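Long-range contacts in cutm, flavoprotein of carbon monoxide dehydrogenase (Hydrogenophaga pseudoflava, PDB 1FFV), which binds flavin-adenine dinucleotide as the flavoprotein of carbon monoxide dehydrogenase and probably passes on electrons released when carbon monoxide is oxidised: residues V132-V137 and I170-F175; V70-M75 and A89-L94; S26-L31 and H50-N55; E16-L21 and N164-E169. All coordinates share one frame; numbering follows the deposited sequence.

Contact 1 of 4, residues V132-V137 and I170-F175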
# COMPACT_ATOMS: atom_id res chain seq x y z
N VAL C 132 -44.46 42.63 0.11
CA VAL C 132 -43.79 43.86 -0.34
C VAL C 132 -44.36 44.43 -1.64
O VAL C 132 -43.91 45.47 -2.12
CB VAL C 132 -42.25 43.68 -0.48
CG1 VAL C 132 -41.63 43.29 0.87
CG2 VAL C 132 -41.92 42.63 -1.55
N GLU C 133 -45.34 43.72 -2.20
CA GLU C 133 -46.03 44.13 -3.43
C GLU C 133 -45.12 44.17 -4.66
O GLU C 133 -45.25 45.05 -5.52
CB GLU C 133 -46.70 45.50 -3.23
CG GLU C 133 -47.75 45.51 -2.14
CD GLU C 133 -48.33 46.89 -1.92
OE1 GLU C 133 -49.27 47.27 -2.65
OE2 GLU C 133 -47.86 47.61 -1.02
N ALA C 134 -44.24 43.19 -4.75
CA ALA C 134 -43.31 43.11 -5.86
C ALA C 134 -43.98 42.80 -7.19
O ALA C 134 -45.13 42.38 -7.25
CB ALA C 134 -42.25 42.05 -5.56
N HIS C 135 -43.24 43.05 -8.26
CA HIS C 135 -43.69 42.78 -9.61
C HIS C 135 -42.50 42.15 -10.31
O HIS C 135 -41.35 42.48 -10.02
CB HIS C 135 -44.14 44.05 -10.32
CG HIS C 135 -45.45 44.58 -9.85
ND1 HIS C 135 -45.60 45.26 -8.66
CD2 HIS C 135 -46.69 44.52 -10.40
CE1 HIS C 135 -46.87 45.60 -8.50
NE2 HIS C 135 -47.55 45.16 -9.55
N PHE C 136 -42.78 41.20 -11.20
CA PHE C 136 -41.72 40.49 -11.90
C PHE C 136 -41.71 40.76 -13.40
O PHE C 136 -42.73 40.65 -14.07
CB PHE C 136 -41.89 38.99 -11.66
CG PHE C 136 -42.10 38.63 -10.21
CD1 PHE C 136 -41.31 39.19 -9.21
CD2 PHE C 136 -43.11 37.73 -9.85
CE1 PHE C 136 -41.52 38.87 -7.87
CE2 PHE C 136 -43.33 37.41 -8.51
CZ PHE C 136 -42.54 37.97 -7.52
N VAL C 137 -40.53 41.09 -13.93
CA VAL C 137 -40.35 41.36 -15.35
C VAL C 137 -39.96 40.07 -16.08
O VAL C 137 -38.94 39.46 -15.76
CB VAL C 137 -39.27 42.42 -15.58
CG1 VAL C 137 -39.10 42.70 -17.05
CG2 VAL C 137 -39.65 43.69 -14.84
N ILE C 170 -36.75 41.63 -10.27
CA ILE C 170 -37.83 41.76 -9.31
C ILE C 170 -37.89 43.23 -8.89
O ILE C 170 -36.94 43.78 -8.33
CB ILE C 170 -37.61 40.83 -8.08
CG1 ILE C 170 -37.78 39.35 -8.47
CG2 ILE C 170 -38.61 41.17 -6.98
CD1 ILE C 170 -36.57 38.73 -9.13
N ARG C 171 -39.01 43.86 -9.21
CA ARG C 171 -39.22 45.26 -8.89
C ARG C 171 -40.14 45.40 -7.69
O ARG C 171 -41.25 44.86 -7.67
CB ARG C 171 -39.85 45.99 -10.07
CG ARG C 171 -39.12 45.79 -11.38
CD ARG C 171 -39.70 46.70 -12.43
NE ARG C 171 -38.62 47.31 -13.18
CZ ARG C 171 -38.29 48.59 -13.14
NH1 ARG C 171 -38.97 49.45 -12.38
NH2 ARG C 171 -37.20 48.99 -13.77
N VAL C 172 -39.70 46.16 -6.70
CA VAL C 172 -40.50 46.35 -5.51
C VAL C 172 -40.43 47.79 -5.00
O VAL C 172 -39.37 48.42 -5.04
CB VAL C 172 -40.17 45.29 -4.39
CG1 VAL C 172 -38.81 44.67 -4.62
CG2 VAL C 172 -40.26 45.89 -3.01
N PRO C 173 -41.59 48.36 -4.64
CA PRO C 173 -41.63 49.73 -4.13
C PRO C 173 -40.86 49.86 -2.83
O PRO C 173 -40.97 49.01 -1.94
CB PRO C 173 -43.13 50.00 -3.96
CG PRO C 173 -43.74 48.65 -3.83
CD PRO C 173 -42.96 47.83 -4.82
N ALA C 174 -40.03 50.89 -2.74
CA ALA C 174 -39.26 51.13 -1.53
C ALA C 174 -40.22 51.40 -0.38
O ALA C 174 -41.27 52.02 -0.56
CB ALA C 174 -38.33 52.32 -1.73
N PHE C 175 -39.89 50.87 0.79
CA PHE C 175 -40.71 51.06 1.97
C PHE C 175 -40.80 52.55 2.27
O PHE C 175 -39.79 53.25 2.24
CB PHE C 175 -40.09 50.37 3.19
CG PHE C 175 -40.32 48.88 3.26
CD1 PHE C 175 -40.90 48.19 2.19
CD2 PHE C 175 -39.95 48.17 4.40
CE1 PHE C 175 -41.10 46.81 2.26
CE2 PHE C 175 -40.15 46.80 4.47
CZ PHE C 175 -40.72 46.12 3.41
O HOH W 1 -42.61 47.36 -0.65
O HOH W 2 -43.42 46.72 -8.25
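The F136 ring lies alongside the I170 side chain, and both point the same way. I170 CG2 sits at the ring edge, in its plane. I170 CG1 reaches F136 CD1 at 3.6 Å from an oblique direction. The ring of F175 is also met at its edge, where V132 CG1 lies in plane, 3.8 Å from CE1. A134 CB touches both I170 CG2 and V172 CB. With an alanine in place of F136, I170 would probably lose its flat neighbour and a gap would open beside its CG1 and CG2.

The backbones pair antiparallel. H135 and R171 form the hydrogen-bonded pair: H135 N gives to R171 O at 2.8 Å, in the carbonyl plane, and R171 N gives to H135 O at 2.8 Å. F136 and I170 form the non-hydrogen-bonded pair. Beyond the paired residues, water 1 donates to both V132 O and P173 O. Water 2 links H135 ND1 to R171 O. V137 CG2 rests on R171 CD at 3.9 Å, while the guanidinium makes salt bridges with E66 and E169.

E133 closes helix 125-131 with a Schellman motif before strand 135-140 begins. That strand lies between 166-173 and 143-148 in the antiparallel sheet. Helix 112-117 packs on F136 and I170 through I116, and helix 92-97 on V132 and F175.

Contact 2 of 4, residues V70-M75 and A89-L94. Unlike the reference sequence in segment 89-94: A89 (reference Gln).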
# COMPACT_ATOMS: atom_id res chain seq x y z
N VAL C 70 -37.25 49.62 -6.17
CA VAL C 70 -35.99 48.92 -6.00
C VAL C 70 -35.97 47.82 -7.06
O VAL C 70 -36.95 47.09 -7.22
CB VAL C 70 -35.83 48.31 -4.59
CG1 VAL C 70 -34.54 47.49 -4.51
CG2 VAL C 70 -35.79 49.42 -3.55
N VAL C 71 -34.90 47.77 -7.84
CA VAL C 71 -34.77 46.78 -8.90
C VAL C 71 -33.72 45.75 -8.51
O VAL C 71 -32.55 46.08 -8.25
CB VAL C 71 -34.37 47.45 -10.23
CG1 VAL C 71 -34.50 46.47 -11.38
CG2 VAL C 71 -35.23 48.68 -10.47
N ILE C 72 -34.16 44.49 -8.45
CA ILE C 72 -33.29 43.39 -8.07
C ILE C 72 -33.16 42.37 -9.21
O ILE C 72 -34.16 41.79 -9.65
CB ILE C 72 -33.84 42.67 -6.82
CG1 ILE C 72 -34.00 43.66 -5.66
CG2 ILE C 72 -32.91 41.54 -6.41
CD1 ILE C 72 -34.70 43.10 -4.44
N GLY C 73 -31.93 42.15 -9.67
CA GLY C 73 -31.69 41.18 -10.73
C GLY C 73 -32.14 39.79 -10.31
O GLY C 73 -31.88 39.36 -9.19
N ALA C 74 -32.83 39.09 -11.20
CA ALA C 74 -33.33 37.75 -10.90
C ALA C 74 -32.24 36.82 -10.38
O ALA C 74 -32.52 35.94 -9.55
CB ALA C 74 -33.99 37.14 -12.13
N MET C 75 -31.01 37.01 -10.85
CA MET C 75 -29.89 36.18 -10.44
C MET C 75 -29.16 36.64 -9.18
O MET C 75 -28.07 36.14 -8.87
CB MET C 75 -28.91 35.99 -11.60
CG MET C 75 -29.41 35.04 -12.68
SD MET C 75 -29.81 33.40 -12.02
CE MET C 75 -28.24 32.67 -12.01
N ALA C 89 -31.65 49.36 3.50
CA ALA C 89 -32.25 50.65 3.81
C ALA C 89 -33.66 50.83 3.26
O ALA C 89 -34.52 51.42 3.92
CB ALA C 89 -31.35 51.78 3.31
N ARG C 90 -33.91 50.31 2.06
CA ARG C 90 -35.20 50.44 1.38
C ARG C 90 -36.19 49.30 1.56
O ARG C 90 -37.40 49.51 1.44
CB ARG C 90 -34.96 50.67 -0.11
CG ARG C 90 -34.06 51.87 -0.43
CD ARG C 90 -34.82 53.18 -0.28
NE ARG C 90 -34.18 54.10 0.66
CZ ARG C 90 -33.19 54.94 0.34
NH1 ARG C 90 -32.72 54.97 -0.90
NH2 ARG C 90 -32.71 55.77 1.26
N LEU C 91 -35.69 48.09 1.79
CA LEU C 91 -36.55 46.91 1.97
C LEU C 91 -35.98 46.04 3.08
O LEU C 91 -35.64 44.88 2.84
CB LEU C 91 -36.61 46.09 0.67
CG LEU C 91 -36.87 46.83 -0.65
CD1 LEU C 91 -36.71 45.87 -1.82
CD2 LEU C 91 -38.25 47.46 -0.63
N PRO C 92 -35.87 46.58 4.30
CA PRO C 92 -35.33 45.82 5.43
C PRO C 92 -35.90 44.42 5.62
O PRO C 92 -35.21 43.52 6.10
CB PRO C 92 -35.61 46.73 6.63
CG PRO C 92 -36.75 47.61 6.16
CD PRO C 92 -36.37 47.89 4.74
N LEU C 93 -37.16 44.23 5.22
CA LEU C 93 -37.84 42.94 5.34
C LEU C 93 -37.11 41.85 4.56
O LEU C 93 -36.86 40.77 5.08
CB LEU C 93 -39.27 43.03 4.80
CG LEU C 93 -40.39 42.13 5.33
CD1 LEU C 93 -41.42 41.94 4.23
CD2 LEU C 93 -39.90 40.78 5.81
N LEU C 94 -36.79 42.13 3.29
CA LEU C 94 -36.12 41.14 2.44
C LEU C 94 -34.74 40.76 2.95
O LEU C 94 -34.37 39.59 2.94
CB LEU C 94 -36.04 41.63 1.00
CG LEU C 94 -37.37 41.88 0.28
CD1 LEU C 94 -37.11 42.12 -1.20
CD2 LEU C 94 -38.31 40.68 0.46
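V70 meets L91 tip to tip, and this pair forms the centre of the contact. L91 CD1 comes to 3.8 Å from V70 CB and lies equally near V70 CG1. The other branch, V70 CG2, turns to R90. It touches R90 CB at 3.8 Å, the two side chains crossing at about a right angle. V70 CG1 lies anti to the backbone N (chi1 175°) and CG2 anti to the carbonyl carbon, which spreads the two methyls over both neighbours. Only the base of R90 takes part. Its chain bends at chi2 and chi3 and carries the guanidinium away to a salt bridge with E65.

V71 points to the other side of the strand, where it packs on E169 and R171. I72 faces the helices again. Its CD1 is 4.2 Å from L94 CD1, the side chains crossing at a slant, and 4.3 Å from L91 CD1. L91 therefore stands over both V70 and I72. From G73 on, the chain leaves the helices and runs toward the adenine end of FAD. A74 lines the FAD pocket and M75 packs on N55 and L60.

The contact is apolar throughout. L91 is the joint between helices 85-90 and 92-97: it follows the first and holds the N-cap position of the second. A weak bond of 3.0 Å from L94 N to L91 O lies within this turn. Alternate residues of one strand thus face a helix pair, the usual packing of a helical layer on a beta sheet, here in the FAD-binding domain.

Contact 3 of 4, residues S26-L31 and H50-N55. With FAD (flavin-adenine dinucleotide), chain J.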
# COMPACT_ATOMS: atom_id res chain seq x y z
N SER C 26 -39.74 22.17 -24.33
CA SER C 26 -39.98 21.60 -23.00
C SER C 26 -38.90 20.66 -22.47
O SER C 26 -38.89 20.33 -21.29
CB SER C 26 -41.33 20.88 -22.99
OG SER C 26 -41.35 19.90 -24.03
N ASP C 27 -38.00 20.23 -23.35
CA ASP C 27 -36.91 19.35 -22.93
C ASP C 27 -35.77 20.13 -22.30
O ASP C 27 -34.80 19.55 -21.82
CB ASP C 27 -36.42 18.52 -24.12
CG ASP C 27 -37.40 17.42 -24.51
OD1 ASP C 27 -38.14 16.92 -23.63
OD2 ASP C 27 -37.42 17.05 -25.71
N ALA C 28 -35.87 21.46 -22.33
CA ALA C 28 -34.85 22.31 -21.74
C ALA C 28 -35.37 22.95 -20.47
O ALA C 28 -36.57 23.13 -20.30
CB ALA C 28 -34.42 23.38 -22.73
N LYS C 29 -34.44 23.28 -19.58
CA LYS C 29 -34.76 23.91 -18.30
C LYS C 29 -33.69 24.92 -17.92
O LYS C 29 -32.50 24.66 -18.07
CB LYS C 29 -34.88 22.84 -17.20
CG LYS C 29 -36.30 22.56 -16.74
CD LYS C 29 -36.84 23.79 -16.06
CE LYS C 29 -38.22 23.58 -15.51
NZ LYS C 29 -38.66 24.84 -14.87
N LEU C 30 -34.12 26.10 -17.47
CA LEU C 30 -33.19 27.15 -17.07
C LEU C 30 -32.48 26.75 -15.78
O LEU C 30 -33.12 26.28 -14.83
CB LEU C 30 -33.93 28.47 -16.86
CG LEU C 30 -34.60 29.09 -18.08
CD1 LEU C 30 -35.45 30.28 -17.67
CD2 LEU C 30 -33.54 29.52 -19.08
N LEU C 31 -31.16 26.90 -15.76
CA LEU C 31 -30.37 26.57 -14.58
C LEU C 31 -29.93 27.88 -13.92
O LEU C 31 -29.19 28.66 -14.52
CB LEU C 31 -29.11 25.79 -14.98
CG LEU C 31 -28.43 24.81 -14.02
CD1 LEU C 31 -26.97 24.65 -14.44
CD2 LEU C 31 -28.50 25.27 -12.58
N HIS C 50 -31.83 19.16 -21.60
CA HIS C 50 -31.02 20.35 -21.81
C HIS C 50 -31.11 21.31 -20.62
O HIS C 50 -32.20 21.60 -20.12
CB HIS C 50 -31.48 21.10 -23.06
CG HIS C 50 -31.22 20.37 -24.34
ND1 HIS C 50 -30.09 20.57 -25.10
CD2 HIS C 50 -31.96 19.44 -25.00
CE1 HIS C 50 -30.13 19.80 -26.17
NE2 HIS C 50 -31.26 19.11 -26.14
N LEU C 51 -29.95 21.80 -20.18
CA LEU C 51 -29.92 22.77 -19.09
C LEU C 51 -29.33 24.06 -19.64
O LEU C 51 -28.23 24.07 -20.21
CB LEU C 51 -29.08 22.28 -17.91
CG LEU C 51 -29.72 21.22 -17.01
CD1 LEU C 51 -28.86 21.02 -15.77
CD2 LEU C 51 -31.12 21.66 -16.61
N ILE C 52 -30.09 25.14 -19.52
CA ILE C 52 -29.64 26.43 -20.00
C ILE C 52 -29.20 27.24 -18.79
O ILE C 52 -30.03 27.76 -18.04
CB ILE C 52 -30.75 27.18 -20.75
CG1 ILE C 52 -31.21 26.35 -21.94
CG2 ILE C 52 -30.25 28.55 -21.21
CD1 ILE C 52 -32.52 26.81 -22.50
N ASP C 53 -27.89 27.32 -18.62
CA ASP C 53 -27.30 28.06 -17.51
C ASP C 53 -27.38 29.56 -17.76
O ASP C 53 -26.85 30.08 -18.74
CB ASP C 53 -25.83 27.62 -17.35
CG ASP C 53 -25.21 28.11 -16.05
OD1 ASP C 53 -25.74 29.02 -15.39
OD2 ASP C 53 -24.15 27.55 -15.69
N ILE C 54 -28.06 30.26 -16.85
CA ILE C 54 -28.19 31.71 -16.96
C ILE C 54 -27.31 32.47 -15.97
O ILE C 54 -27.54 33.65 -15.72
CB ILE C 54 -29.67 32.15 -16.84
CG1 ILE C 54 -30.28 31.62 -15.53
CG2 ILE C 54 -30.47 31.65 -18.04
CD1 ILE C 54 -31.71 32.06 -15.29
N ASN C 55 -26.26 31.82 -15.45
CA ASN C 55 -25.33 32.44 -14.49
C ASN C 55 -24.28 33.35 -15.12
O ASN C 55 -23.54 34.02 -14.40
CB ASN C 55 -24.57 31.38 -13.67
CG ASN C 55 -25.38 30.83 -12.53
OD1 ASN C 55 -26.01 29.77 -12.67
ND2 ASN C 55 -25.37 31.51 -11.39
PA FAD J . -32.84 26.60 -9.52
O1A FAD J . -32.28 26.69 -10.88
O2A FAD J . -32.47 25.57 -8.72
O5B FAD J . -34.30 26.51 -9.78
C5B FAD J . -34.96 27.50 -10.55
C4B FAD J . -36.29 26.93 -11.01
O4B FAD J . -36.98 28.09 -11.56
C3B FAD J . -36.25 26.03 -12.22
O3B FAD J . -37.44 25.41 -12.56
C2B FAD J . -35.67 27.00 -13.22
O2B FAD J . -35.77 26.49 -14.51
C1B FAD J . -36.51 28.21 -12.98
N9A FAD J . -35.83 29.49 -12.98
C8A FAD J . -34.73 29.85 -12.24
N7A FAD J . -34.35 31.11 -12.46
C5A FAD J . -35.24 31.58 -13.40
C6A FAD J . -35.38 32.88 -14.04
N6A FAD J . -34.58 33.89 -13.82
N1A FAD J . -36.41 32.96 -14.93
C2A FAD J . -37.25 31.94 -15.18
N3A FAD J . -37.21 30.72 -14.64
C4A FAD J . -36.19 30.59 -13.74
N1 FAD J . -35.69 28.03 -0.03
C2 FAD J . -36.44 28.76 0.78
O2 FAD J . -37.16 29.61 0.37
N3 FAD J . -36.45 28.56 2.19
C4 FAD J . -35.67 27.60 2.78
O4 FAD J . -35.71 27.47 3.99
C4X FAD J . -34.85 26.80 1.90
N5 FAD J . -34.07 25.85 2.42
C5X FAD J . -33.31 25.12 1.55
C6 FAD J . -32.50 24.13 2.11
C7 FAD J . -31.70 23.35 1.34
C7M FAD J . -30.84 22.28 1.98
C8 FAD J . -31.67 23.53 -0.08
C8M FAD J . -30.80 22.67 -0.97
C9 FAD J . -32.47 24.53 -0.67
C9A FAD J . -33.28 25.31 0.14
N10 FAD J . -34.12 26.34 -0.38
C10 FAD J . -34.89 27.06 0.46
C1' FAD J . -34.11 26.60 -1.86
C2' FAD J . -33.28 27.76 -2.56
O2' FAD J . -33.81 28.60 -1.57
C3' FAD J . -33.95 27.23 -3.82
O3' FAD J . -32.50 27.30 -3.90
C4' FAD J . -33.83 27.98 -5.13
O4' FAD J . -35.21 27.65 -4.77
C5' FAD J . -34.36 27.52 -6.49
O5' FAD J . -33.47 28.84 -6.72
P FAD J . -32.23 28.65 -7.58
O1P FAD J . -31.66 30.08 -7.75
O2P FAD J . -31.31 27.76 -7.05
O3P FAD J . -32.67 28.04 -8.85
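Backbone bonds zip strands 28-31 and 50-53 together in parallel. H50 N gives to D27 O, K29 N to H50 O, I52 N to K29 O, L31 N to I52 O and I54 N to L31 O. The L31 N to I52 O bond is short at 2.7 Å and straight at the hydrogen (174°), but the donor stands above the carbonyl plane. I54 N reaches L31 O at 3.0 Å, in the plane of the L31 carbonyl.

Apolar contacts line both faces. On the face of A28, L30, H50 and I52, A28 CB meets H50 CB at 3.7 Å and also touches I52 CD1. L30 CD2 lies between I52 CB and I54 CG2. On the face of K29, L31, L51 and D53, L51 CD2 touches K29 CB and L51 CD1 touches L31 CG.

D53 OD1 accepts from N55 N at 2.8 Å, an Asx turn that follows the strand. D53 OD2 bonds to Y8 and to a polar side chain of another protein chain.

FAD binds at the edge of strand 28-31. K29 NZ gives to O3B at 2.7 Å and weakly to O2B at 3.3 Å. Hydroxyl O2B gives to L30 O at 2.7 Å. The K29 chain bends at chi2 (-66°) and then runs extended to the ribose. A methionine in place of K29 would probably leave O3B without this donor. I54 CD1 lies near the adenine, 3.7 Å from N6A.

O2B gives one bond and receives a weak one. Strand pairing in this beta-alpha-beta unit probably helps to place the ribose.

Contact 4 of 4, residues E16-L21 and N164-E169. With FAD (flavin-adenine dinucleotide), chain J.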
# COMPACT_ATOMS: atom_id res chain seq x y z
N GLU C 16 -30.46 35.30 -26.00
CA GLU C 16 -29.94 33.99 -26.39
C GLU C 16 -30.61 32.90 -25.58
O GLU C 16 -30.99 31.86 -26.13
CB GLU C 16 -28.43 33.94 -26.17
CG GLU C 16 -27.63 34.81 -27.11
CD GLU C 16 -26.16 34.83 -26.74
OE1 GLU C 16 -25.57 33.74 -26.57
OE2 GLU C 16 -25.61 35.95 -26.61
N ALA C 17 -30.78 33.16 -24.29
CA ALA C 17 -31.43 32.21 -23.39
C ALA C 17 -32.85 31.90 -23.89
O ALA C 17 -33.25 30.74 -23.98
CB ALA C 17 -31.47 32.76 -21.98
N VAL C 18 -33.57 32.96 -24.25
CA VAL C 18 -34.94 32.85 -24.76
C VAL C 18 -34.97 32.06 -26.07
O VAL C 18 -35.85 31.23 -26.29
CB VAL C 18 -35.57 34.25 -24.96
CG1 VAL C 18 -36.90 34.14 -25.70
CG2 VAL C 18 -35.77 34.92 -23.61
N ALA C 19 -34.00 32.33 -26.94
CA ALA C 19 -33.91 31.63 -28.22
C ALA C 19 -33.75 30.13 -27.99
O ALA C 19 -34.46 29.33 -28.60
CB ALA C 19 -32.73 32.17 -29.04
N LEU C 20 -32.82 29.76 -27.11
CA LEU C 20 -32.56 28.36 -26.77
C LEU C 20 -33.81 27.68 -26.21
O LEU C 20 -34.09 26.52 -26.54
CB LEU C 20 -31.41 28.24 -25.77
CG LEU C 20 -30.00 28.52 -26.30
CD1 LEU C 20 -29.05 28.62 -25.13
CD2 LEU C 20 -29.56 27.41 -27.25
N LEU C 21 -34.55 28.39 -25.37
CA LEU C 21 -35.78 27.85 -24.80
C LEU C 21 -36.78 27.53 -25.91
O LEU C 21 -37.42 26.47 -25.90
CB LEU C 21 -36.42 28.86 -23.83
CG LEU C 21 -35.85 28.95 -22.42
CD1 LEU C 21 -36.47 30.13 -21.71
CD2 LEU C 21 -36.12 27.65 -21.67
N ASN C 164 -41.18 29.67 -22.41
CA ASN C 164 -40.20 30.37 -23.23
C ASN C 164 -39.83 31.74 -22.66
O ASN C 164 -39.32 32.60 -23.37
CB ASN C 164 -40.69 30.50 -24.69
CG ASN C 164 -42.05 31.19 -24.82
OD1 ASN C 164 -42.55 31.79 -23.87
ND2 ASN C 164 -42.63 31.12 -26.01
N GLU C 165 -40.05 31.92 -21.36
CA GLU C 165 -39.72 33.19 -20.71
C GLU C 165 -38.61 33.06 -19.68
O GLU C 165 -38.36 31.98 -19.15
CB GLU C 165 -40.94 33.81 -20.04
CG GLU C 165 -41.99 34.36 -20.98
CD GLU C 165 -43.19 34.88 -20.22
OE1 GLU C 165 -43.70 34.14 -19.36
OE2 GLU C 165 -43.61 36.02 -20.47
N VAL C 166 -37.96 34.18 -19.40
CA VAL C 166 -36.88 34.26 -18.42
C VAL C 166 -37.21 35.44 -17.50
O VAL C 166 -37.44 36.55 -17.98
CB VAL C 166 -35.52 34.54 -19.11
CG1 VAL C 166 -34.42 34.73 -18.08
CG2 VAL C 166 -35.17 33.42 -20.06
N MET C 167 -37.29 35.20 -16.19
CA MET C 167 -37.55 36.29 -15.26
C MET C 167 -36.27 37.09 -15.21
O MET C 167 -35.22 36.55 -14.88
CB MET C 167 -37.91 35.82 -13.85
CG MET C 167 -38.31 36.99 -12.93
SD MET C 167 -38.74 36.56 -11.23
CE MET C 167 -40.29 35.70 -11.46
N VAL C 168 -36.36 38.37 -15.57
CA VAL C 168 -35.20 39.26 -15.60
C VAL C 168 -34.90 39.98 -14.28
O VAL C 168 -33.75 39.97 -13.82
CB VAL C 168 -35.35 40.30 -16.75
CG1 VAL C 168 -34.29 41.39 -16.65
CG2 VAL C 168 -35.26 39.60 -18.09
N GLU C 169 -35.92 40.56 -13.67
CA GLU C 169 -35.72 41.29 -12.42
C GLU C 169 -36.96 41.35 -11.55
O GLU C 169 -38.09 41.14 -12.02
CB GLU C 169 -35.24 42.71 -12.74
CG GLU C 169 -36.15 43.44 -13.73
CD GLU C 169 -35.57 44.76 -14.23
OE1 GLU C 169 -36.30 45.77 -14.19
OE2 GLU C 169 -34.41 44.78 -14.70
PA FAD J . -32.84 26.60 -9.52
O1A FAD J . -32.28 26.69 -10.88
O2A FAD J . -32.47 25.57 -8.72
O5B FAD J . -34.30 26.51 -9.78
C5B FAD J . -34.96 27.50 -10.55
C4B FAD J . -36.29 26.93 -11.01
O4B FAD J . -36.98 28.09 -11.56
C3B FAD J . -36.25 26.03 -12.22
O3B FAD J . -37.44 25.41 -12.56
C2B FAD J . -35.67 27.00 -13.22
O2B FAD J . -35.77 26.49 -14.51
C1B FAD J . -36.51 28.21 -12.98
N9A FAD J . -35.83 29.49 -12.98
C8A FAD J . -34.73 29.85 -12.24
N7A FAD J . -34.35 31.11 -12.46
C5A FAD J . -35.24 31.58 -13.40
C6A FAD J . -35.38 32.88 -14.04
N6A FAD J . -34.58 33.89 -13.82
N1A FAD J . -36.41 32.96 -14.93
C2A FAD J . -37.25 31.94 -15.18
N3A FAD J . -37.21 30.72 -14.64
C4A FAD J . -36.19 30.59 -13.74
N1 FAD J . -35.69 28.03 -0.03
C2 FAD J . -36.44 28.76 0.78
O2 FAD J . -37.16 29.61 0.37
N3 FAD J . -36.45 28.56 2.19
C4 FAD J . -35.67 27.60 2.78
O4 FAD J . -35.71 27.47 3.99
C4X FAD J . -34.85 26.80 1.90
N5 FAD J . -34.07 25.85 2.42
C5X FAD J . -33.31 25.12 1.55
C6 FAD J . -32.50 24.13 2.11
C7 FAD J . -31.70 23.35 1.34
C7M FAD J . -30.84 22.28 1.98
C8 FAD J . -31.67 23.53 -0.08
C8M FAD J . -30.80 22.67 -0.97
C9 FAD J . -32.47 24.53 -0.67
C9A FAD J . -33.28 25.31 0.14
N10 FAD J . -34.12 26.34 -0.38
C10 FAD J . -34.89 27.06 0.46
C1' FAD J . -34.11 26.60 -1.86
C2' FAD J . -33.28 27.76 -2.56
O2' FAD J . -33.81 28.60 -1.57
C3' FAD J . -33.95 27.23 -3.82
O3' FAD J . -32.50 27.30 -3.90
C4' FAD J . -33.83 27.98 -5.13
O4' FAD J . -35.21 27.65 -4.77
C5' FAD J . -34.36 27.52 -6.49
O5' FAD J . -33.47 28.84 -6.72
P FAD J . -32.23 28.65 -7.58
O1P FAD J . -31.66 30.08 -7.75
O2P FAD J . -31.31 27.76 -7.05
O3P FAD J . -32.67 28.04 -8.85
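M167 N gives to FAD N1A at 2.7 Å, the shortest polar bond here, and V166, the residue before it, packs on helix 14-24. The N-H...N angle is 156°. The adenine answers with N6A, which gives to M167 O at 2.9 Å. One residue's backbone thus reads two neighbouring positions on the base. M167 CB lies 3.4 Å from N1A, beside the same bond.

Between the helix and the strand the contact is apolar. V166 CG2 is the methyl that three helix residues meet: V18 CG2 and L21 CD1 at 3.9 Å each, and A17 CB a little further off. V166 CG2 is anti to the carbonyl carbon, while CG1 is anti to the backbone N (chi1 176°) and turns to the adenine, 4.1 Å from N1A. L21 CD1 also rests on the backbone ahead of the strand, 3.7 Å from E165 O. V18 CG1 touches N164 O in the same way. E165 points away from the helix, and its carboxylate bonds to E162 N and R145.

L21 also packs on L30 and I52 of the parallel sheet, so helix 14-24 bridges that sheet and strand 166-173. On the protein side the two adenine bonds use backbone atoms alone. Recognition of the base at N1A and N6A therefore depends on where the strand runs, and the apolar packing behind V166 probably helps to hold it there.

Contacts 1, 2 and 4 meet on one antiparallel sheet. Contacts 1 and 4 share strand 166-173, and contact 2 uses its neighbour 69-73, bonded to it by I170 N to I72 O and V172 O to V70 N. Contact 3 belongs to the smaller parallel sheet and meets contact 4 where L30 and I52 touch V166, L20 and L21. Contacts 2, 3 and 4 are buried, contact 1 only partly, with P173 exposed. Contacts 1 and 3 are strand pairs made by backbone bonds; contacts 2 and 4 are helix-on-strand packing by aliphatic side chains. Contacts 3 and 4 both touch FAD: contact 3 bonds to the ribose, contact 4 to the adenine.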